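Side-chain contacts in probable FAD-dependent oxidoreductase PA4991 (Pseudomonas aeruginosa PAO1, PDB 5EZ7), which probably acts as an FAD-dependent oxidoreductase of the DAO family, with one FAD bound per subunit and a physiological substrate that remains unknown: residues A[21-24]-A[25-29]; A[73-76]-A[77-80]; A[333-337]-A[338-342]; A[344-347]-A[348-351]; A[350-353]-A[354-357]. All blocks are in the same frame, centred on the assembly; numbering follows the deposited sequence.

The five contacts are local, and only interaction 4 touches FAD; the others lie in the elements around it. Interactions 1, 4 and 5 are mostly buried; interactions 2 and 3 run from a buried side out to solvent. Interactions 4 and 5 share Ala350 and Pro351 and use the same helix, 350-364, the first at its start beside FAD, the second along its first turns. That helix meets helices 17-28 and 75-82: Asp355 of interaction 5 forms salt bridges with Arg25 of interaction 1 and Arg78 of interaction 2. Interaction 3, a hairpin, packs Leu333 on the helix of interaction 5. Backbone amides serve the flavin, whereas charged pairs join the helices farther out.

Interaction 1 of 5, residues A[21-24]-A[25-29]; sequences WLNA and RLRRA
Arg25 reaches back beside Trp21, one helical turn earlier, and its side chain can be followed outward from CB. CB rests 3.6 Å from the carbonyl O of Leu22. CG lies 3.7 Å from NE1 of Trp21, an oblique approach to the indole, and CD 4.2 Å from the same NE1. Two bends, at chi2 (-85°) and chi3 (-65°), return NH1 to the edge of the ring, in its plane and 3.9 Å from Trp21 NE1, with guanidinium and indole perpendicular. The charged tip belongs to other partners: NH2 pairs with Asp355 and NH1 with Glu88, which also receives a weak hydrogen bond from Trp21 NE1. On another side of the helix Leu22 CD1 touches Leu26 CD1 at 3.7 Å, an i to i+4 pair. Regular backbone bonds run beneath, such as Arg25 N to Trp21 O, 3.0 Å. This is the helix of the first beta-alpha-beta unit of the Rossmann-type fold: Leu22 and Leu26 face strand 10-13 and helix 350-364, while Asn23 and Ala24 pack on helix 157-168.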
loop_
_atom_site.group_PDB
_atom_site.type_symbol
_atom_site.label_atom_id
_atom_site.label_comp_id
_atom_site.label_asym_id
_atom_site.label_seq_id
_atom_site.Cartn_x
_atom_site.Cartn_y
_atom_site.Cartn_z
ATOM N N TRP A 21 1.648 8.683 -3.761
ATOM C CA TRP A 21 2.574 9.317 -2.847
ATOM C C TRP A 21 3.544 10.061 -3.677
ATOM O O TRP A 21 3.738 11.227 -3.470
ATOM C CB TRP A 21 3.297 8.306 -1.947
ATOM C CG TRP A 21 4.135 8.956 -0.913
ATOM C CD1 TRP A 21 5.313 9.586 -1.105
ATOM C CD2 TRP A 21 3.836 9.076 0.483
ATOM N NE1 TRP A 21 5.770 10.102 0.085
ATOM C CE2 TRP A 21 4.896 9.769 1.078
ATOM C CE3 TRP A 21 2.767 8.653 1.290
ATOM C CZ2 TRP A 21 4.925 10.070 2.441
ATOM C CZ3 TRP A 21 2.805 8.937 2.646
ATOM C CH2 TRP A 21 3.879 9.633 3.213
ATOM N N LEU A 22 4.124 9.391 -4.665
ATOM C CA LEU A 22 5.044 10.048 -5.612
ATOM C C LEU A 22 4.393 11.239 -6.263
ATOM O O LEU A 22 5.016 12.285 -6.402
ATOM C CB LEU A 22 5.472 9.086 -6.711
ATOM C CG LEU A 22 6.264 9.662 -7.914
ATOM C CD1 LEU A 22 7.626 10.195 -7.455
ATOM C CD2 LEU A 22 6.422 8.604 -9.015
ATOM N N ASN A 23 3.161 11.076 -6.706
ATOM C CA ASN A 23 2.480 12.203 -7.347
ATOM C C ASN A 23 2.427 13.401 -6.401
ATOM O O ASN A 23 2.665 14.527 -6.792
ATOM C CB ASN A 23 1.078 11.791 -7.776
ATOM C CG ASN A 23 0.392 12.817 -8.674
ATOM O OD1 ASN A 23 0.988 13.293 -9.643
ATOM N ND2 ASN A 23 -0.872 13.116 -8.394
ATOM N N ALA A 24 2.113 13.150 -5.139
ATOM C CA ALA A 24 1.974 14.222 -4.197
ATOM C C ALA A 24 3.321 14.939 -3.937
ATOM O O ALA A 24 3.361 16.160 -3.866
ATOM C CB ALA A 24 1.385 13.681 -2.918
ATOM N N ARG A 25 4.390 14.176 -3.781
ATOM C CA ARG A 25 5.734 14.708 -3.681
ATOM C C ARG A 25 6.145 15.604 -4.875
ATOM O O ARG A 25 6.699 16.707 -4.686
ATOM C CB ARG A 25 6.733 13.548 -3.529
ATOM C CG ARG A 25 6.717 12.911 -2.130
ATOM C CD ARG A 25 7.607 13.634 -1.099
ATOM N NE ARG A 25 9.003 13.497 -1.534
ATOM C CZ ARG A 25 9.761 12.395 -1.388
ATOM N NH1 ARG A 25 9.342 11.292 -0.724
ATOM N NH2 ARG A 25 10.977 12.397 -1.904
ATOM N N LEU A 26 5.870 15.122 -6.097
ATOM C CA LEU A 26 6.267 15.822 -7.302
ATOM C C LEU A 26 5.556 17.172 -7.447
ATOM O O LEU A 26 6.221 18.222 -7.676
ATOM C CB LEU A 26 6.061 14.953 -8.531
ATOM C CG LEU A 26 7.060 13.793 -8.665
ATOM C CD1 LEU A 26 6.724 12.902 -9.834
ATOM C CD2 LEU A 26 8.518 14.225 -8.789
ATOM N N ARG A 27 4.236 17.147 -7.269
ATOM C CA ARG A 27 3.436 18.360 -7.260
ATOM C C ARG A 27 3.884 19.345 -6.209
ATOM O O ARG A 27 3.920 20.541 -6.440
ATOM C CB ARG A 27 2.020 18.016 -6.942
ATOM C CG ARG A 27 1.332 17.324 -8.076
ATOM C CD ARG A 27 -0.120 17.054 -7.677
ATOM N NE ARG A 27 -0.970 18.214 -7.874
ATOM C CZ ARG A 27 -1.288 18.684 -9.079
ATOM N NH1 ARG A 27 -0.818 18.120 -10.200
ATOM N NH2 ARG A 27 -2.090 19.707 -9.170
ATOM N N ARG A 28 4.229 18.826 -5.044
ATOM C CA ARG A 28 4.730 19.669 -3.973
ATOM C C ARG A 28 6.054 20.310 -4.362
ATOM O O ARG A 28 6.286 21.460 -4.058
ATOM C CB ARG A 28 4.914 18.859 -2.709
ATOM C CG ARG A 28 5.024 19.723 -1.480
ATOM C CD ARG A 28 5.292 18.844 -0.279
ATOM N NE ARG A 28 5.693 19.637 0.880
ATOM C CZ ARG A 28 5.139 19.605 2.094
ATOM N NH1 ARG A 28 5.643 20.390 3.048
ATOM N NH2 ARG A 28 4.098 18.830 2.381
ATOM N N ALA A 29 6.909 19.555 -5.050
ATOM C CA ALA A 29 8.171 20.082 -5.534
ATOM C C ALA A 29 8.017 20.993 -6.774
ATOM O O ALA A 29 9.024 21.404 -7.325
ATOM C CB ALA A 29 9.154 18.932 -5.810
#

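Interaction 2 of 5, residues A[73-76]-A[77-80]; sequences ADMP and RRWR
Asp74 is gripped by Arg77 through two nitrogens at once, a side-on, two-pronged salt bridge between residues only three apart, at the start of helix 75-82. NE of Arg77 gives a bond of 2.9 Å to OD1 of Asp74, which lies within the guanidinium plane, though NE itself stands 29° out of the carboxylate plane. The second bond, from Arg77 NH2 to Asp74 OD2, uses the syn lone pair. The carboxylate holds this place because its CG stands opposite the backbone N (chi1 -157°), where OD2 also packs 3.2 Å from CD of Arg78. The guanidinium of Arg78 itself turns to Asp355 and Glu88. Met75 meets the indole of Trp79 in a Met-aromatic contact, SD of Met75 at the ring edge, 5.1 Å from the centroid of the five-membered ring of Trp79, while NE1 of Trp79 bonds to the carbonyl of Ala348. A water bridges the end of helix 70-73 to this one, donating to Ala73 O at 2.7 Å and accepting from Arg77 N at 3.1 Å.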
loop_
_atom_site.group_PDB
_atom_site.type_symbol
_atom_site.label_atom_id
_atom_site.label_comp_id
_atom_site.label_asym_id
_atom_site.label_seq_id
_atom_site.Cartn_x
_atom_site.Cartn_y
_atom_site.Cartn_z
ATOM N N ALA A 73 13.776 1.379 8.424
ATOM C CA ALA A 73 13.900 1.786 9.854
ATOM C C ALA A 73 13.429 3.224 10.144
ATOM O O ALA A 73 12.929 3.541 11.234
ATOM C CB ALA A 73 15.348 1.626 10.315
ATOM N N ASP A 74 13.588 4.078 9.142
ATOM C CA ASP A 74 13.186 5.466 9.227
ATOM C C ASP A 74 11.715 5.731 8.814
ATOM O O ASP A 74 11.249 6.861 8.911
ATOM C CB ASP A 74 14.143 6.287 8.355
ATOM C CG ASP A 74 14.203 7.737 8.770
ATOM O OD1 ASP A 74 14.462 8.005 9.967
ATOM O OD2 ASP A 74 13.976 8.614 7.905
ATOM N N MET A 75 10.972 4.705 8.383
ATOM C CA MET A 75 9.626 4.927 7.845
ATOM C C MET A 75 8.614 5.404 8.909
ATOM O O MET A 75 8.006 6.440 8.709
ATOM C CB MET A 75 9.138 3.722 7.050
ATOM C CG MET A 75 9.781 3.561 5.661
ATOM S SD MET A 75 9.713 4.992 4.519
ATOM C CE MET A 75 11.419 5.504 4.555
ATOM N N PRO A 76 8.495 4.722 10.069
ATOM C CA PRO A 76 7.536 5.261 11.067
ATOM C C PRO A 76 7.760 6.743 11.425
ATOM O O PRO A 76 6.798 7.493 11.480
ATOM C CB PRO A 76 7.714 4.342 12.298
ATOM C CG PRO A 76 8.406 3.125 11.774
ATOM C CD PRO A 76 9.276 3.603 10.628
ATOM N N ARG A 77 8.997 7.174 11.614
ATOM C CA ARG A 77 9.244 8.603 11.858
ATOM C C ARG A 77 8.749 9.461 10.676
ATOM O O ARG A 77 7.987 10.405 10.838
ATOM C CB ARG A 77 10.730 8.849 12.126
ATOM C CG ARG A 77 11.100 10.288 12.468
ATOM C CD ARG A 77 12.620 10.498 12.441
ATOM N NE ARG A 77 13.202 10.309 11.104
ATOM C CZ ARG A 77 13.157 11.200 10.108
ATOM N NH1 ARG A 77 12.569 12.376 10.274
ATOM N NH2 ARG A 77 13.701 10.928 8.919
ATOM N N ARG A 78 9.168 9.107 9.477
ATOM C CA ARG A 78 8.736 9.854 8.300
ATOM C C ARG A 78 7.204 9.951 8.101
ATOM O O ARG A 78 6.698 11.020 7.819
ATOM C CB ARG A 78 9.444 9.324 7.066
ATOM C CG ARG A 78 10.921 9.742 7.064
ATOM C CD ARG A 78 11.690 9.276 5.835
ATOM N NE ARG A 78 11.203 9.879 4.610
ATOM C CZ ARG A 78 11.658 9.567 3.398
ATOM N NH1 ARG A 78 12.622 8.652 3.259
ATOM N NH2 ARG A 78 11.137 10.159 2.314
ATOM N N TRP A 79 6.472 8.863 8.312
ATOM C CA TRP A 79 5.016 8.875 8.163
ATOM C C TRP A 79 4.341 9.660 9.263
ATOM O O TRP A 79 3.415 10.419 9.003
ATOM C CB TRP A 79 4.461 7.463 8.165
ATOM C CG TRP A 79 4.727 6.717 6.935
ATOM C CD1 TRP A 79 5.885 6.197 6.561
ATOM C CD2 TRP A 79 3.789 6.360 5.941
ATOM N NE1 TRP A 79 5.760 5.528 5.383
ATOM C CE2 TRP A 79 4.470 5.618 4.977
ATOM C CE3 TRP A 79 2.427 6.604 5.763
ATOM C CZ2 TRP A 79 3.857 5.114 3.849
ATOM C CZ3 TRP A 79 1.807 6.090 4.639
ATOM C CH2 TRP A 79 2.526 5.339 3.703
ATOM N N ARG A 80 4.841 9.496 10.483
ATOM C CA ARG A 80 4.415 10.312 11.627
ATOM C C ARG A 80 4.547 11.802 11.334
ATOM O O ARG A 80 3.578 12.549 11.462
ATOM C CB ARG A 80 5.215 9.934 12.897
ATOM C CG ARG A 80 4.947 10.780 14.155
ATOM C CD ARG A 80 3.741 10.319 14.955
ATOM N NE ARG A 80 3.977 9.018 15.579
ATOM C CZ ARG A 80 3.084 8.332 16.307
ATOM N NH1 ARG A 80 1.849 8.805 16.549
ATOM N NH2 ARG A 80 3.427 7.142 16.799
HETATM O O HOH W 1 11.643 5.675 12.308
#

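Interaction 3 of 5, residues A[333-337]-A[338-342]; sequences LAEQG and RLLVG
A tight beta hairpin joins strands 332-336 and 339-343 through a type II' turn from Gln336 to Leu339. The turn closes with paired backbone bonds, Leu339 N to Gln336 O at 3.0 Å and Gln336 N to Leu339 O at 3.0 Å. Gly337 takes the first corner with a positive phi (61°), a backbone shape that favours glycine. Farther along, Ala334 and Val341 form the second hydrogen-bonded pair, Ala334 N reaching Val341 O at 2.9 Å; on that face CB of Ala334 lies 4.2 Å from CG1 of Val341. On the other face, Glu335 and Leu340 run side by side, with Glu335 CB 3.7 Å from Leu340 CD2, and the carboxylate of Glu335 continues to a salt bridge with Arg360. Leu333 CD1 lies 4.1 Å from CB of Leu340, while CD2 packs on helix 350-364, which CD1 also touches at Phe353. Strand 339-343 also bonds to strand 201-204, alongside which it runs parallel, so that the hairpin places its antiparallel partner at the margin of the mixed sheet of a Rossmann-type FAD domain.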
loop_
_atom_site.group_PDB
_atom_site.type_symbol
_atom_site.label_atom_id
_atom_site.label_comp_id
_atom_site.label_asym_id
_atom_site.label_seq_id
_atom_site.Cartn_x
_atom_site.Cartn_y
_atom_site.Cartn_z
ATOM N N LEU A 333 13.448 0.361 -8.028
ATOM C CA LEU A 333 13.263 1.159 -9.222
ATOM C C LEU A 333 14.246 0.773 -10.294
ATOM O O LEU A 333 15.395 0.526 -10.002
ATOM C CB LEU A 333 13.451 2.628 -8.897
ATOM C CG LEU A 333 13.137 3.659 -9.994
ATOM C CD1 LEU A 333 11.729 3.586 -10.502
ATOM C CD2 LEU A 333 13.371 5.035 -9.420
ATOM N N ALA A 334 13.771 0.745 -11.534
ATOM C CA ALA A 334 14.593 0.570 -12.705
ATOM C C ALA A 334 14.213 1.579 -13.797
ATOM O O ALA A 334 13.123 2.170 -13.766
ATOM C CB ALA A 334 14.391 -0.819 -13.228
ATOM N N GLU A 335 15.082 1.729 -14.788
ATOM C CA GLU A 335 14.812 2.577 -15.932
ATOM C C GLU A 335 15.334 2.061 -17.237
ATOM O O GLU A 335 16.286 1.388 -17.257
ATOM C CB GLU A 335 15.417 3.958 -15.727
ATOM C CG GLU A 335 16.760 3.939 -15.054
ATOM C CD GLU A 335 17.349 5.329 -14.922
ATOM O OE1 GLU A 335 17.148 6.216 -15.802
ATOM O OE2 GLU A 335 18.049 5.532 -13.921
ATOM N N GLN A 336 14.661 2.422 -18.319
ATOM C CA GLN A 336 15.121 2.254 -19.677
ATOM C C GLN A 336 14.733 3.570 -20.412
ATOM O O GLN A 336 13.560 3.890 -20.571
ATOM C CB GLN A 336 14.488 0.993 -20.279
ATOM C CG GLN A 336 14.662 0.803 -21.794
ATOM C CD GLN A 336 16.022 0.221 -22.212
ATOM O OE1 GLN A 336 16.314 -0.923 -21.903
ATOM N NE2 GLN A 336 16.840 1.000 -22.949
ATOM N N GLY A 337 15.730 4.353 -20.806
ATOM C CA GLY A 337 15.489 5.619 -21.453
ATOM C C GLY A 337 14.700 6.521 -20.509
ATOM O O GLY A 337 15.084 6.706 -19.368
ATOM N N ARG A 338 13.553 7.002 -20.968
ATOM C CA ARG A 338 12.733 7.922 -20.177
ATOM C C ARG A 338 11.669 7.212 -19.320
ATOM O O ARG A 338 10.775 7.859 -18.769
ATOM C CB ARG A 338 12.065 8.913 -21.115
ATOM C CG ARG A 338 12.928 9.209 -22.316
ATOM C CD ARG A 338 12.890 10.617 -22.756
ATOM N NE ARG A 338 11.543 11.121 -22.930
ATOM C CZ ARG A 338 11.292 12.359 -23.325
ATOM N NH1 ARG A 338 12.327 13.167 -23.598
ATOM N NH2 ARG A 338 10.033 12.798 -23.440
ATOM N N LEU A 339 11.778 5.885 -19.248
ATOM C CA LEU A 339 10.819 5.064 -18.547
ATOM C C LEU A 339 11.405 4.697 -17.214
ATOM O O LEU A 339 12.577 4.298 -17.120
ATOM C CB LEU A 339 10.506 3.811 -19.323
ATOM C CG LEU A 339 9.483 2.909 -18.636
ATOM C CD1 LEU A 339 8.072 3.461 -18.798
ATOM C CD2 LEU A 339 9.594 1.499 -19.216
ATOM N N LEU A 340 10.593 4.878 -16.181
ATOM C CA LEU A 340 10.961 4.523 -14.819
ATOM C C LEU A 340 9.878 3.597 -14.372
ATOM O O LEU A 340 8.749 3.801 -14.701
ATOM C CB LEU A 340 11.021 5.756 -13.923
ATOM C CG LEU A 340 12.220 6.683 -14.184
ATOM C CD1 LEU A 340 11.957 8.081 -13.692
ATOM C CD2 LEU A 340 13.494 6.190 -13.522
ATOM N N VAL A 341 10.225 2.563 -13.633
ATOM C CA VAL A 341 9.277 1.534 -13.295
ATOM C C VAL A 341 9.667 0.843 -11.990
ATOM O O VAL A 341 10.858 0.504 -11.764
ATOM C CB VAL A 341 9.207 0.475 -14.432
ATOM C CG1 VAL A 341 10.613 -0.048 -14.824
ATOM C CG2 VAL A 341 8.284 -0.679 -14.053
ATOM N N GLY A 342 8.677 0.577 -11.152
ATOM C CA GLY A 342 8.986 -0.157 -9.961
ATOM C C GLY A 342 7.875 -0.490 -9.043
ATOM O O GLY A 342 6.699 -0.352 -9.380
#

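Interaction 4 of 5, residues A[344-347]-A[348-351]; sequences PTKL and ALAP. With FAD (flavin-adenine dinucleotide), chain B.
Leu347 and Ala348 meet the flavin with successive backbone amides. Leu347 N gives a bond of 3.0 Å to N1 of FAD, and Ala348 N reaches O2 of FAD at 2.8 Å, nearly straight at 172°. CB of Ala348 adds a contact 3.3 Å from the same O2, and CB of Lys346 packs 3.4 Å from O2 as well. Farther down the cofactor, Pro344 CD comes within 3.1 Å of the phosphate oxygen O2P. The amides of Leu347 and Ala348 sit just before helix 350-364, whose N-cap position is Leu349; the amino end of its dipole points roughly at the pyrimidine side of the flavin, an arrangement that would probably favour negative charge at N1 and O2 in reduced flavin, as in many flavoenzymes of this kind. Behind the amides, the chain is folded by turn bonds: Ala350 N to Leu347 O and Leu349 N to Lys346 O, in both of which the donor stands above the carbonyl plane. Leu349 turns its CD1 against Thr345 OG1, at 3.3 Å, and its CB against the carbonyl O of Pro344. In the next layer, Leu347 packs on Trp79 and on Ile17, while Pro344 lies against Ala18, whose own amide binds FAD.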
loop_
_atom_site.group_PDB
_atom_site.type_symbol
_atom_site.label_atom_id
_atom_site.label_comp_id
_atom_site.label_asym_id
_atom_site.label_seq_id
_atom_site.Cartn_x
_atom_site.Cartn_y
_atom_site.Cartn_z
ATOM N N PRO A 344 7.121 -0.649 -4.528
ATOM C CA PRO A 344 7.570 -0.257 -3.195
ATOM C C PRO A 344 7.974 -1.429 -2.327
ATOM O O PRO A 344 8.816 -1.259 -1.479
ATOM C CB PRO A 344 6.353 0.472 -2.616
ATOM C CG PRO A 344 5.198 -0.104 -3.308
ATOM C CD PRO A 344 5.673 -0.471 -4.690
ATOM N N THR A 345 7.386 -2.604 -2.552
ATOM C CA THR A 345 7.587 -3.831 -1.763
ATOM C C THR A 345 6.760 -3.828 -0.480
ATOM O O THR A 345 6.168 -4.859 -0.121
ATOM C CB THR A 345 9.070 -4.241 -1.507
ATOM O OG1 THR A 345 9.680 -3.391 -0.529
ATOM C CG2 THR A 345 9.892 -4.214 -2.819
ATOM N N LYS A 346 6.697 -2.675 0.191
ATOM C CA LYS A 346 5.812 -2.454 1.329
ATOM C C LYS A 346 5.127 -1.130 1.154
ATOM O O LYS A 346 5.640 -0.258 0.511
ATOM C CB LYS A 346 6.624 -2.523 2.620
ATOM C CG LYS A 346 6.758 -3.959 3.065
ATOM C CD LYS A 346 7.938 -4.221 3.973
ATOM C CE LYS A 346 7.895 -5.672 4.484
ATOM N NZ LYS A 346 8.391 -5.745 5.899
ATOM N N LEU A 347 3.929 -0.996 1.682
ATOM C CA LEU A 347 3.251 0.253 1.686
ATOM C C LEU A 347 4.044 1.292 2.476
ATOM O O LEU A 347 4.077 2.459 2.113
ATOM C CB LEU A 347 1.886 0.074 2.317
ATOM C CG LEU A 347 1.046 1.348 2.474
ATOM C CD1 LEU A 347 -0.345 1.105 1.986
ATOM C CD2 LEU A 347 0.976 1.793 3.916
ATOM N N ALA A 348 4.611 0.843 3.592
ATOM C CA ALA A 348 5.536 1.576 4.420
ATOM C C ALA A 348 6.611 2.321 3.655
ATOM O O ALA A 348 7.012 3.407 4.060
ATOM C CB ALA A 348 6.208 0.609 5.389
ATOM N N LEU A 349 7.101 1.689 2.583
ATOM C CA LEU A 349 8.251 2.137 1.786
ATOM C C LEU A 349 7.866 3.005 0.565
ATOM O O LEU A 349 8.698 3.286 -0.305
ATOM C CB LEU A 349 9.038 0.885 1.332
ATOM C CG LEU A 349 9.930 0.184 2.366
ATOM C CD1 LEU A 349 10.443 -1.165 1.842
ATOM C CD2 LEU A 349 11.129 1.029 2.697
ATOM N N ALA A 350 6.613 3.427 0.490
ATOM C CA ALA A 350 6.205 4.304 -0.595
ATOM C C ALA A 350 7.004 5.601 -0.606
ATOM O O ALA A 350 7.368 6.051 -1.671
ATOM C CB ALA A 350 4.732 4.606 -0.548
ATOM N N PRO A 351 7.319 6.185 0.567
ATOM C CA PRO A 351 8.167 7.377 0.523
ATOM C C PRO A 351 9.626 7.138 0.021
ATOM O O PRO A 351 10.288 8.080 -0.421
ATOM C CB PRO A 351 8.163 7.874 1.986
ATOM C CG PRO A 351 7.108 7.099 2.695
ATOM C CD PRO A 351 6.966 5.821 1.948
HETATM P PA FAD B . -1.100 -1.226 -5.935
HETATM O O1A FAD B . -1.723 -0.772 -4.655
HETATM O O2A FAD B . -1.353 -2.611 -6.460
HETATM O O5B FAD B . -1.498 -0.153 -7.034
HETATM C C5B FAD B . -1.290 -0.367 -8.416
HETATM C C4B FAD B . -2.348 0.452 -9.124
HETATM O O4B FAD B . -2.084 0.445 -10.537
HETATM C C3B FAD B . -3.751 -0.116 -8.888
HETATM O O3B FAD B . -4.621 0.880 -8.344
HETATM C C2B FAD B . -4.181 -0.568 -10.272
HETATM O O2B FAD B . -5.577 -0.449 -10.534
HETATM C C1B FAD B . -3.329 0.311 -11.191
HETATM N N9A FAD B . -3.094 -0.284 -12.512
HETATM C C8A FAD B . -2.769 -1.563 -12.767
HETATM N N7A FAD B . -2.640 -1.748 -14.093
HETATM C C5A FAD B . -2.874 -0.578 -14.697
HETATM C C6A FAD B . -2.904 -0.108 -16.089
HETATM N N6A FAD B . -2.626 -0.976 -17.073
HETATM N N1A FAD B . -3.187 1.184 -16.325
HETATM C C2A FAD B . -3.456 2.036 -15.319
HETATM N N3A FAD B . -3.453 1.674 -14.019
HETATM C C4A FAD B . -3.177 0.396 -13.660
HETATM N N1 FAD B . 2.810 -3.173 3.439
HETATM C C2 FAD B . 3.068 -2.560 4.613
HETATM O O2 FAD B . 3.991 -1.712 4.664
HETATM N N3 FAD B . 2.370 -2.824 5.731
HETATM C C4 FAD B . 1.380 -3.712 5.759
HETATM O O4 FAD B . 0.738 -3.933 6.805
HETATM C C4X FAD B . 1.039 -4.420 4.520
HETATM N N5 FAD B . 0.049 -5.332 4.487
HETATM C C5X FAD B . -0.263 -5.966 3.342
HETATM C C6 FAD B . -1.303 -6.887 3.349
HETATM C C7 FAD B . -1.658 -7.557 2.195
HETATM C C7M FAD B . -2.795 -8.533 2.223
HETATM C C8 FAD B . -0.936 -7.268 0.930
HETATM C C8M FAD B . -1.286 -7.958 -0.371
HETATM C C9 FAD B . 0.105 -6.358 0.931
HETATM C C9A FAD B . 0.484 -5.684 2.090
HETATM N N10 FAD B . 1.544 -4.735 2.120
HETATM C C10 FAD B . 1.833 -4.078 3.322
HETATM C "C1'" FAD B . 2.300 -4.390 0.927
HETATM C "C2'" FAD B . 1.581 -3.248 0.231
HETATM O "O2'" FAD B . 0.165 -3.467 0.182
HETATM C "C3'" FAD B . 2.138 -3.030 -1.169
HETATM O "O3'" FAD B . 3.578 -3.073 -1.105
HETATM C "C4'" FAD B . 1.695 -1.680 -1.728
HETATM O "O4'" FAD B . 0.346 -1.377 -1.374
HETATM C "C5'" FAD B . 1.800 -1.645 -3.241
HETATM O "O5'" FAD B . 1.527 -0.313 -3.697
HETATM P P FAD B . 1.462 -0.035 -5.269
HETATM O O1P FAD B . 0.867 1.332 -5.484
HETATM O O2P FAD B . 2.811 -0.357 -5.804
HETATM O O3P FAD B . 0.504 -1.205 -5.802
#

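Interaction 5 of 5, residues A[350-353]-A[354-357]; sequences APDF and ADRV
Asp352 and Arg356, four residues apart, supply the charged link of this turn: OD2 of Asp352 lies 2.9 Å from NE of Arg356, a salt bridge whose hydrogen bond is weak because the N-H is bent to 123°. The two flat groups are inclined by 62°, and OD2 has a second donor in the amide of Ala331. Asp352 also has a like charge nearby, its OD1 standing 4.4 Å from OD2 of Asp355; the latter carboxylate is shared by Arg25 and Arg78, which probably offsets that repulsion. Backbone bonds follow the regular i to i+4 pattern of helix 350-364, the helix that starts beside the flavin in this Rossmann-type domain, as with Ala354 N to Ala350 O at 3.1 Å; Arg356 N also makes a weak bond to Phe353 O. The apolar contact comes from Phe353: CG2 of Val357 sits over one face of its ring, toward the rim, 4.3 Å from Phe353 CZ. Leu333 of strand 332-336 packs against both residues, and Val357 also touches Leu22 of helix 17-28.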
loop_
_atom_site.group_PDB
_atom_site.type_symbol
_atom_site.label_atom_id
_atom_site.label_comp_id
_atom_site.label_asym_id
_atom_site.label_seq_id
_atom_site.Cartn_x
_atom_site.Cartn_y
_atom_site.Cartn_z
ATOM N N ALA A 350 6.613 3.427 0.490
ATOM C CA ALA A 350 6.205 4.304 -0.595
ATOM C C ALA A 350 7.004 5.601 -0.606
ATOM O O ALA A 350 7.368 6.051 -1.671
ATOM C CB ALA A 350 4.732 4.606 -0.548
ATOM N N PRO A 351 7.319 6.185 0.567
ATOM C CA PRO A 351 8.167 7.377 0.523
ATOM C C PRO A 351 9.626 7.138 0.021
ATOM O O PRO A 351 10.288 8.080 -0.421
ATOM C CB PRO A 351 8.163 7.874 1.986
ATOM C CG PRO A 351 7.108 7.099 2.695
ATOM C CD PRO A 351 6.966 5.821 1.948
ATOM N N ASP A 352 10.123 5.912 0.138
ATOM C CA ASP A 352 11.436 5.538 -0.371
ATOM C C ASP A 352 11.352 5.387 -1.894
ATOM O O ASP A 352 12.294 5.725 -2.615
ATOM C CB ASP A 352 11.948 4.246 0.312
ATOM C CG ASP A 352 13.365 3.883 -0.111
ATOM O OD1 ASP A 352 14.299 4.656 0.233
ATOM O OD2 ASP A 352 13.562 2.848 -0.810
ATOM N N PHE A 353 10.217 4.909 -2.382
ATOM C CA PHE A 353 9.981 4.801 -3.835
ATOM C C PHE A 353 9.996 6.180 -4.472
ATOM O O PHE A 353 10.740 6.390 -5.425
ATOM C CB PHE A 353 8.685 4.048 -4.144
ATOM C CG PHE A 353 8.348 3.967 -5.609
ATOM C CD1 PHE A 353 8.982 3.042 -6.439
ATOM C CD2 PHE A 353 7.385 4.791 -6.164
ATOM C CE1 PHE A 353 8.675 2.951 -7.784
ATOM C CE2 PHE A 353 7.064 4.702 -7.517
ATOM C CZ PHE A 353 7.719 3.794 -8.325
ATOM N N ALA A 354 9.222 7.112 -3.911
ATOM C CA ALA A 354 9.308 8.522 -4.262
ATOM C C ALA A 354 10.742 9.089 -4.235
ATOM O O ALA A 354 11.163 9.682 -5.201
ATOM C CB ALA A 354 8.358 9.363 -3.416
ATOM N N ASP A 355 11.481 8.902 -3.149
ATOM C CA ASP A 355 12.908 9.370 -3.066
ATOM C C ASP A 355 13.756 8.837 -4.207
ATOM O O ASP A 355 14.584 9.572 -4.727
ATOM C CB ASP A 355 13.612 8.922 -1.780
ATOM C CG ASP A 355 13.020 9.536 -0.513
ATOM O OD1 ASP A 355 12.448 10.646 -0.569
ATOM O OD2 ASP A 355 13.128 8.891 0.567
ATOM N N ARG A 356 13.550 7.570 -4.585
ATOM C CA ARG A 356 14.365 6.943 -5.614
ATOM C C ARG A 356 14.050 7.544 -6.961
ATOM O O ARG A 356 14.972 7.794 -7.741
ATOM C CB ARG A 356 14.268 5.424 -5.603
ATOM C CG ARG A 356 15.232 4.801 -4.603
ATOM C CD ARG A 356 14.665 3.566 -3.928
ATOM N NE ARG A 356 15.593 3.020 -2.920
ATOM C CZ ARG A 356 16.604 2.175 -3.179
ATOM N NH1 ARG A 356 16.832 1.745 -4.423
ATOM N NH2 ARG A 356 17.404 1.746 -2.192
ATOM N N VAL A 357 12.771 7.835 -7.209
ATOM C CA VAL A 357 12.385 8.518 -8.424
ATOM C C VAL A 357 12.940 9.956 -8.440
ATOM O O VAL A 357 13.494 10.390 -9.471
ATOM C CB VAL A 357 10.863 8.504 -8.639
ATOM C CG1 VAL A 357 10.451 9.436 -9.765
ATOM C CG2 VAL A 357 10.364 7.086 -8.929
#